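PUA domain-containing protein (Archaeoglobus fulgidus DSM 4304, PDB 2Q07) probably binds RNA through the PUA domain in this C-terminal piece of an archaeosine synthase type 1 family protein linked to archaeosine-tRNA biosynthesis. Local coordinates at residues Leu226-Phe238 against Phe245-Arg257. Sequence-based numbering, arbitrary orientation.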
loop_
_atom_site.group_PDB
_atom_site.type_symbol
_atom_site.label_atom_id
_atom_site.label_comp_id
_atom_site.label_asym_id
_atom_site.label_seq_id
_atom_site.Cartn_x
_atom_site.Cartn_y
_atom_site.Cartn_z
ATOM N N LEU A 226 12.960 -11.784 12.325
ATOM C CA LEU A 226 13.265 -12.956 13.136
ATOM C C LEU A 226 13.720 -12.496 14.519
ATOM O O LEU A 226 13.309 -13.055 15.533
ATOM C CB LEU A 226 14.367 -13.788 12.469
ATOM C CG LEU A 226 14.733 -15.131 13.112
ATOM C CD1 LEU A 226 13.489 -15.999 13.209
ATOM C CD2 LEU A 226 15.800 -15.830 12.289
ATOM N N GLU A 227 14.564 -11.469 14.546
ATOM C CA GLU A 227 15.073 -10.901 15.792
ATOM C C GLU A 227 13.934 -10.434 16.685
ATOM O O GLU A 227 13.845 -10.815 17.855
ATOM C CB GLU A 227 15.963 -9.689 15.509
ATOM C CG GLU A 227 17.413 -9.983 15.219
ATOM C CD GLU A 227 18.157 -8.735 14.780
ATOM O OE1 GLU A 227 18.075 -7.710 15.494
ATOM O OE2 GLU A 227 18.820 -8.778 13.721
ATOM N N LYS A 228 13.074 -9.589 16.127
ATOM C CA LYS A 228 11.949 -9.041 16.872
ATOM C C LYS A 228 10.843 -10.074 17.044
ATOM O O LYS A 228 9.759 -9.765 17.527
ATOM C CB LYS A 228 11.421 -7.794 16.159
ATOM C CG LYS A 228 12.496 -6.749 15.902
ATOM C CD LYS A 228 13.220 -6.385 17.190
ATOM C CE LYS A 228 14.320 -5.360 16.954
ATOM N NZ LYS A 228 15.128 -5.121 18.185
ATOM N N ASN A 229 11.143 -11.306 16.654
ATOM C CA ASN A 229 10.213 -12.418 16.759
ATOM C C ASN A 229 8.792 -12.100 16.301
ATOM O O ASN A 229 7.825 -12.400 17.006
ATOM C CB ASN A 229 10.179 -12.932 18.198
ATOM C CG ASN A 229 10.317 -14.436 18.278
ATOM O OD1 ASN A 229 9.509 -15.174 17.715
ATOM N ND2 ASN A 229 11.354 -14.901 18.975
ATOM N N ILE A 230 8.670 -11.487 15.127
ATOM C CA ILE A 230 7.360 -11.163 14.564
ATOM C C ILE A 230 7.218 -11.793 13.174
ATOM O O ILE A 230 8.175 -11.824 12.394
ATOM C CB ILE A 230 7.133 -9.627 14.486
ATOM C CG1 ILE A 230 8.279 -8.950 13.735
ATOM C CG2 ILE A 230 7.020 -9.052 15.900
ATOM C CD1 ILE A 230 8.072 -7.453 13.537
ATOM N N TYR A 231 6.023 -12.297 12.873
ATOM C CA TYR A 231 5.759 -12.965 11.599
ATOM C C TYR A 231 6.738 -14.121 11.430
ATOM O O TYR A 231 7.137 -14.467 10.316
ATOM C CB TYR A 231 5.906 -11.995 10.425
ATOM C CG TYR A 231 4.898 -10.874 10.440
ATOM C CD1 TYR A 231 5.247 -9.599 10.893
ATOM C CD2 TYR A 231 3.584 -11.094 10.028
ATOM C CE1 TYR A 231 4.307 -8.569 10.935
ATOM C CE2 TYR A 231 2.638 -10.074 10.067
ATOM C CZ TYR A 231 3.006 -8.813 10.523
ATOM O OH TYR A 231 2.072 -7.801 10.570
ATOM N N THR A 232 7.111 -14.715 12.554
ATOM C CA THR A 232 8.054 -15.819 12.571
ATOM C C THR A 232 7.387 -17.147 12.893
ATOM O O THR A 232 6.359 -17.203 13.573
ATOM C CB THR A 232 9.168 -15.565 13.601
ATOM O OG1 THR A 232 8.582 -15.156 14.844
ATOM C CG2 THR A 232 10.110 -14.469 13.113
ATOM N N VAL A 233 7.984 -18.219 12.388
ATOM C CA VAL A 233 7.478 -19.557 12.620
ATOM C C VAL A 233 8.675 -20.479 12.847
ATOM O O VAL A 233 9.617 -20.518 12.045
ATOM C CB VAL A 233 6.628 -20.059 11.419
ATOM C CG1 VAL A 233 5.754 -18.926 10.880
ATOM C CG2 VAL A 233 7.511 -20.600 10.331
ATOM N N GLU A 234 8.652 -21.192 13.966
ATOM C CA GLU A 234 9.727 -22.119 14.292
ATOM C C GLU A 234 9.371 -23.460 13.682
ATOM O O GLU A 234 8.241 -23.918 13.813
ATOM C CB GLU A 234 9.869 -22.261 15.803
ATOM C CG GLU A 234 11.032 -23.138 16.228
ATOM C CD GLU A 234 11.089 -23.329 17.729
ATOM O OE1 GLU A 234 10.921 -22.328 18.462
ATOM O OE2 GLU A 234 11.305 -24.476 18.174
ATOM N N ILE A 235 10.338 -24.089 13.024
ATOM C CA ILE A 235 10.112 -25.369 12.375
ATOM C C ILE A 235 11.071 -26.475 12.841
ATOM O O ILE A 235 12.055 -26.226 13.545
ATOM C CB ILE A 235 10.233 -25.220 10.837
ATOM C CG1 ILE A 235 11.675 -24.868 10.465
ATOM C CG2 ILE A 235 9.291 -24.119 10.338
ATOM C CD1 ILE A 235 11.947 -24.902 8.978
ATOM N N GLY A 236 10.779 -27.702 12.427
ATOM C CA GLY A 236 11.617 -28.821 12.809
ATOM C C GLY A 236 12.965 -28.762 12.121
ATOM O O GLY A 236 13.178 -27.948 11.221
ATOM N N ASP A 237 13.874 -29.632 12.548
ATOM C CA ASP A 237 15.214 -29.712 11.982
ATOM C C ASP A 237 15.283 -30.624 10.761
ATOM O O ASP A 237 15.932 -31.671 10.797
ATOM C CB ASP A 237 16.202 -30.219 13.034
ATOM C CG ASP A 237 16.848 -29.099 13.818
ATOM O OD1 ASP A 237 16.123 -28.352 14.505
ATOM O OD2 ASP A 237 18.089 -28.969 13.745
ATOM N N PHE A 238 14.618 -30.223 9.683
ATOM C CA PHE A 238 14.623 -30.991 8.445
ATOM C C PHE A 238 15.083 -30.103 7.286
ATOM O O PHE A 238 15.039 -28.874 7.383
ATOM C CB PHE A 238 13.222 -31.548 8.175
ATOM C CG PHE A 238 12.126 -30.525 8.306
ATOM C CD1 PHE A 238 11.822 -29.671 7.253
ATOM C CD2 PHE A 238 11.419 -30.398 9.498
ATOM C CE1 PHE A 238 10.825 -28.704 7.385
ATOM C CE2 PHE A 238 10.426 -29.437 9.643
ATOM C CZ PHE A 238 10.126 -28.588 8.587
ATOM N N PHE A 245 4.915 -28.516 5.789
ATOM C CA PHE A 245 3.582 -28.883 6.253
ATOM C C PHE A 245 3.369 -28.467 7.697
ATOM O O PHE A 245 4.331 -28.194 8.418
ATOM C CB PHE A 245 3.353 -30.394 6.093
ATOM C CG PHE A 245 3.404 -30.870 4.665
ATOM C CD1 PHE A 245 4.605 -31.286 4.095
ATOM C CD2 PHE A 245 2.251 -30.889 3.883
ATOM C CE1 PHE A 245 4.659 -31.713 2.773
ATOM C CE2 PHE A 245 2.297 -31.316 2.552
ATOM C CZ PHE A 245 3.503 -31.729 2.000
ATOM N N ALA A 246 2.110 -28.424 8.121
ATOM C CA ALA A 246 1.776 -28.020 9.484
ATOM C C ALA A 246 2.500 -28.859 10.531
ATOM O O ALA A 246 2.963 -28.338 11.547
ATOM C CB ALA A 246 0.273 -28.095 9.694
ATOM N N GLY A 247 2.605 -30.157 10.275
ATOM C CA GLY A 247 3.281 -31.048 11.201
ATOM C C GLY A 247 4.738 -30.695 11.450
ATOM O O GLY A 247 5.306 -31.095 12.468
ATOM N N GLY A 248 5.342 -29.943 10.529
ATOM C CA GLY A 248 6.737 -29.556 10.681
ATOM C C GLY A 248 6.934 -28.248 11.428
ATOM O O GLY A 248 8.067 -27.833 11.690
ATOM N N VAL A 249 5.824 -27.606 11.779
ATOM C CA VAL A 249 5.843 -26.331 12.490
ATOM C C VAL A 249 5.782 -26.518 14.002
ATOM O O VAL A 249 4.815 -27.065 14.523
ATOM C CB VAL A 249 4.645 -25.459 12.072
ATOM C CG1 VAL A 249 4.660 -24.147 12.835
ATOM C CG2 VAL A 249 4.669 -25.229 10.568
ATOM N N LEU A 250 6.812 -26.059 14.707
ATOM C CA LEU A 250 6.840 -26.176 16.160
ATOM C C LEU A 250 5.928 -25.112 16.771
ATOM O O LEU A 250 4.923 -25.432 17.414
ATOM C CB LEU A 250 8.273 -26.004 16.673
ATOM C CG LEU A 250 9.249 -27.106 16.244
ATOM C CD1 LEU A 250 10.688 -26.657 16.455
ATOM C CD2 LEU A 250 8.952 -28.371 17.033
ATOM N N ARG A 251 6.283 -23.846 16.562
ATOM C CA ARG A 251 5.500 -22.725 17.072
ATOM C C ARG A 251 5.335 -21.710 15.950
ATOM O O ARG A 251 6.118 -21.701 15.003
ATOM C CB ARG A 251 6.214 -22.062 18.251
ATOM C CG ARG A 251 6.592 -23.011 19.370
ATOM C CD ARG A 251 7.230 -22.259 20.526
ATOM N NE ARG A 251 7.733 -23.171 21.547
ATOM C CZ ARG A 251 8.304 -22.782 22.684
ATOM N NH1 ARG A 251 8.448 -21.490 22.953
ATOM N NH2 ARG A 251 8.740 -23.690 23.549
ATOM N N ALA A 252 4.328 -20.847 16.063
ATOM C CA ALA A 252 4.072 -19.832 15.043
ATOM C C ALA A 252 3.408 -18.588 15.625
ATOM O O ALA A 252 2.652 -18.673 16.591
ATOM C CB ALA A 252 3.194 -20.416 13.941
ATOM N N ASP A 253 3.691 -17.432 15.028
ATOM C CA ASP A 253 3.110 -16.171 15.482
ATOM C C ASP A 253 1.602 -16.258 15.264
ATOM O O ASP A 253 1.148 -16.466 14.140
ATOM C CB ASP A 253 3.684 -15.001 14.674
ATOM C CG ASP A 253 3.307 -13.641 15.251
ATOM O OD1 ASP A 253 2.293 -13.546 15.975
ATOM O OD2 ASP A 253 4.026 -12.662 14.963
ATOM N N GLU A 254 0.832 -16.097 16.338
ATOM C CA GLU A 254 -0.624 -16.176 16.256
ATOM C C GLU A 254 -1.228 -15.099 15.363
ATOM O O GLU A 254 -2.338 -15.261 14.850
ATOM C CB GLU A 254 -1.246 -16.092 17.656
ATOM C CG GLU A 254 -0.892 -17.263 18.567
ATOM C CD GLU A 254 0.365 -17.025 19.394
ATOM O OE1 GLU A 254 1.351 -16.473 18.852
ATOM O OE2 GLU A 254 0.372 -17.403 20.589
ATOM N N LYS A 255 -0.497 -14.004 15.175
ATOM C CA LYS A 255 -0.970 -12.906 14.340
ATOM C C LYS A 255 -0.864 -13.229 12.853
ATOM O O LYS A 255 -1.423 -12.520 12.017
ATOM C CB LYS A 255 -0.178 -11.626 14.632
ATOM C CG LYS A 255 -0.519 -10.945 15.953
ATOM C CD LYS A 255 -0.168 -11.817 17.148
ATOM C CE LYS A 255 -0.594 -11.168 18.454
ATOM N NZ LYS A 255 -0.392 -12.096 19.603
ATOM N N ILE A 256 -0.144 -14.298 12.525
ATOM C CA ILE A 256 0.037 -14.703 11.133
ATOM C C ILE A 256 -1.272 -15.106 10.459
ATOM O O ILE A 256 -2.035 -15.919 10.983
ATOM C CB ILE A 256 1.035 -15.890 11.010
ATOM C CG1 ILE A 256 2.456 -15.405 11.295
ATOM C CG2 ILE A 256 0.966 -16.495 9.624
ATOM C CD1 ILE A 256 3.499 -16.493 11.221
ATOM N N ARG A 257 -1.519 -14.523 9.290
ATOM C CA ARG A 257 -2.710 -14.833 8.515
ATOM C C ARG A 257 -2.275 -15.474 7.206
ATOM O O ARG A 257 -1.162 -15.244 6.738
ATOM C CB ARG A 257 -3.518 -13.566 8.233
ATOM C CG ARG A 257 -4.090 -12.926 9.481
ATOM C CD ARG A 257 -5.239 -12.009 9.140
ATOM N NE ARG A 257 -5.941 -11.563 10.338
ATOM C CZ ARG A 257 -7.222 -11.215 10.362
ATOM N NH1 ARG A 257 -7.944 -11.266 9.248
ATOM N NH2 ARG A 257 -7.784 -10.821 11.499
#
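Val233 and Ile235 pair antiparallel with Ala252 and Val249, at non-hydrogen-bonded positions with CA atoms 4.2 and 4.4 Å apart respectively. Between them a classic beta bulge sets Leu250 and Arg251 both against Glu234. The pairing lies in the PUA domain, where 249-252 is an outermost strand of the sheet and 232-235 pairs in parallel with strand 261-265 on its other side. Glu234 O accepts Leu250 N at 2.7 Å and Arg251 N only weakly. Glu234 N gives its hydrogen to Arg251 O. Beyond the bulge, Gly236 N bonds Gly248 O at 2.8 Å, and this carbonyl oxygen also lies in plane at the edge of the Phe238 ring.

Val233, Ile235, Val249 and Ala252 point to one face of the sheet. Met282 of helix 279-282 touches Val233, Val249, Ala252 and Ile256 there. Ile256 crosses Val233 at about a right angle, and its CD1 presses on Val233 CG1 at 3.3 Å, tighter than usual van der Waals contact. On the other face, the Glu234 chain runs extended past Leu250. Its carboxylate and Arg251 form no salt bridge, since no guanidinium N-H points at Glu234 OE1, though their opposite charges may attract weakly.

At the far end, Asp253 N bonds Thr232 O. The Asp253 side chain then grips two backbone N-H groups. CG sits opposite the backbone N (chi1 -170°), and this carries OD2 across to segment 226-238. OD1 takes Lys255 N from above the carboxylate plane, an Asx turn inside the type I turn from Asp253 to Ile256. An alanine here would remove both acceptors, and is likely to leave Tyr231 N without its mate and the turn less firmly held. The cross-strand bond is nearly straight: Tyr231 N meets the anti lone pair of Asp253 OD2 at 2.9 Å, with 161° at the hydrogen.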